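Local coordinates for putative chemotaxis protein (Desulfovibrio vulgaris str. Hildenborough, PDB 3H4Y), which is a putative CheX-family chemotaxis protein that probably removes the phosphoryl group from a response regulator such as CheY, at residues 84-87 with 88-91. Residues are numbered along the deposited sequence; the frame is centred on the assembly and turned at random.
Sequences ILQD and TKDA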
ATOM      1  N   ILE A  84      -3.460 -21.946  -0.471  1.00 19.48           N
ATOM      2  CA  ILE A  84      -2.450 -21.192  -1.200  1.00 20.57           C
ATOM      3  C   ILE A  84      -2.751 -19.673  -1.230  1.00 19.87           C
ATOM      4  O   ILE A  84      -1.827 -18.852  -1.168  1.00 19.94           O
ATOM      5  CB  ILE A  84      -2.247 -21.750  -2.640  1.00 24.46           C
ATOM      6  CG1 ILE A  84      -0.983 -21.182  -3.307  1.00 28.49           C
ATOM      7  CG2 ILE A  84      -3.485 -21.488  -3.512  1.00 28.93           C
ATOM      8  CD1 ILE A  84       0.339 -21.687  -2.726  1.00 30.30           C
ATOM      9  N   LEU A  85      -4.027 -19.291  -1.308  1.00 17.80           N
ATOM     10  CA  LEU A  85      -4.377 -17.858  -1.374  1.00 17.35           C
ATOM     11  C   LEU A  85      -3.999 -17.097  -0.095  1.00 17.70           C
ATOM     12  O   LEU A  85      -3.278 -16.108  -0.149  1.00 16.77           O
ATOM     13  CB  LEU A  85      -5.879 -17.660  -1.667  1.00 17.60           C
ATOM     14  CG  LEU A  85      -6.329 -16.192  -1.778  1.00 19.28           C
ATOM     15  CD1 LEU A  85      -5.482 -15.466  -2.800  1.00 22.23           C
ATOM     16  CD2 LEU A  85      -7.816 -16.099  -2.139  1.00 22.04           C
ATOM     17  N   GLN A  86      -4.485 -17.538   1.053  1.00 14.53           N
ATOM     18  CA  GLN A  86      -4.185 -16.837   2.287  1.00 15.86           C
ATOM     19  C   GLN A  86      -2.710 -16.991   2.631  1.00 14.85           C
ATOM     20  O   GLN A  86      -2.074 -16.049   3.154  1.00 16.32           O
ATOM     21  CB  GLN A  86      -5.047 -17.314   3.458  1.00 16.74           C
ATOM     22  CG  GLN A  86      -4.952 -16.419   4.730  1.00 19.89           C
ATOM     23  CD  GLN A  86      -5.500 -14.987   4.514  1.00 25.20           C
ATOM     24  OE1 GLN A  86      -6.614 -14.820   4.033  1.00 21.88           O
ATOM     25  NE2 GLN A  86      -4.710 -13.955   4.878  1.00 23.55           N
ATOM     26  N   ASP A  87      -2.153 -18.156   2.326  1.00 17.21           N
ATOM     27  CA  ASP A  87      -0.722 -18.368   2.554  1.00 15.80           C
ATOM     28  C   ASP A  87       0.171 -17.472   1.743  1.00 16.50           C
ATOM     29  O   ASP A  87       1.238 -17.055   2.246  1.00 19.30           O
ATOM     30  CB  ASP A  87      -0.315 -19.804   2.246  1.00 19.01           C
ATOM     31  CG  ASP A  87      -0.855 -20.804   3.262  1.00 19.09           C
ATOM     32  OD1 ASP A  87      -1.401 -20.412   4.321  1.00 23.26           O
ATOM     33  OD2 ASP A  87      -0.699 -22.013   2.953  1.00 26.23           O
ATOM     34  N   THR A  88      -0.179 -17.238   0.479  1.00 13.86           N
ATOM     35  CA  THR A  88       0.604 -16.361  -0.371  1.00 14.39           C
ATOM     36  C   THR A  88       0.523 -14.947   0.229  1.00 14.47           C
ATOM     37  O   THR A  88       1.534 -14.267   0.304  1.00 14.63           O
ATOM     38  CB  THR A  88       0.131 -16.408  -1.835  1.00 15.60           C
ATOM     39  OG1 THR A  88       0.273 -17.753  -2.330  1.00 21.04           O
ATOM     40  CG2 THR A  88       0.940 -15.471  -2.712  1.00 17.58           C
ATOM     41  N   LYS A  89      -0.662 -14.528   0.667  1.00 13.09           N
ATOM     42  CA  LYS A  89      -0.834 -13.207   1.281  1.00 10.27           C
ATOM     43  C   LYS A  89       0.030 -13.059   2.529  1.00 11.35           C
ATOM     44  O   LYS A  89       0.762 -12.068   2.687  1.00 12.19           O
ATOM     45  CB  LYS A  89      -2.305 -12.932   1.643  1.00 10.17           C
ATOM     46  CG  LYS A  89      -3.237 -12.756   0.454  1.00 14.71           C
ATOM     47  CD  LYS A  89      -4.644 -12.495   0.954  1.00 13.92           C
ATOM     48  CE  LYS A  89      -5.665 -12.571  -0.144  1.00 16.45           C
ATOM     49  NZ  LYS A  89      -6.966 -12.009   0.334  1.00 12.47           N
ATOM     50  N   ASP A  90      -0.108 -14.013   3.437  1.00 12.36           N
ATOM     51  CA  ASP A  90       0.595 -13.936   4.725  1.00 14.58           C
ATOM     52  C   ASP A  90       2.084 -14.009   4.518  1.00 16.48           C
ATOM     53  O   ASP A  90       2.814 -13.221   5.136  1.00 16.39           O
ATOM     54  CB  ASP A  90       0.121 -15.025   5.691  1.00 17.78           C
ATOM     55  CG  ASP A  90      -1.318 -14.851   6.116  1.00 22.47           C
ATOM     56  OD1 ASP A  90      -1.915 -13.752   5.955  1.00 22.09           O
ATOM     57  OD2 ASP A  90      -1.850 -15.830   6.663  1.00 28.14           O
ATOM     58  N   ALA A  91       2.536 -14.873   3.619  1.00 14.78           N
ATOM     59  CA  ALA A  91       3.956 -15.009   3.288  1.00 17.74           C
ATOM     60  C   ALA A  91       4.561 -13.744   2.663  1.00 16.51           C
ATOM     61  O   ALA A  91       5.618 -13.297   3.139  1.00 13.80           O
ATOM     62  CB  ALA A  91       4.177 -16.177   2.344  1.00 20.92           C
TER
HETATM   63  O   HOH W   1      -7.880 -12.860   2.904  1.00 26.92           O
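Gln86 holds CG trans to its own backbone N, beside the carbonyl carbon (chi1 -169°). A bend at the next bond (chi2 65°) then turns the amide along helix 84-109 toward Asp90, which keeps CG beside its backbone N and meets it one turn on. The result is an i to i+4 side-chain bond, Gln86 NE2 giving a hydrogen to Asp90 OD1 at 3.0 Å. That N-H is well aimed, with OD1 almost in the amide plane, yet it comes down on the carboxylate from above, the two planes standing 46° apart. The other end of the same amide is used as well: a water gives a hydrogen to Gln86 OE1 (2.6 Å) and takes one from Lys89 NZ (2.9 Å). Lys89 runs out extended, its CE lying 3.9 Å from Leu85 CD1, and NZ also hydrogen-bonds to OG of Ser130 of the second subunit. On another side of the helix, Thr88 OG1 donates to Ile84 O at 2.6 Å, while Thr88 N reaches that same oxygen at 2.8 Å from the opposite face of the carbonyl plane. Thr88 and Ala91 pack on Val73 of helix 66-77, whereas Leu85 and Lys89 touch Met123 of strand 114-124. Chemically, the hydroxyl's proton is spent inside its own helix, which suits a buried position against helix 66-77. Gln86 is gripped at both ends, NE2 facing a carboxylate and OE1 accepting from water, which supports the modelled amide orientation; with the water it bridges the Asp90 carboxylate to the Lys89 ammonium, whose positive charge is probably steadied by water and serine at the subunit interface.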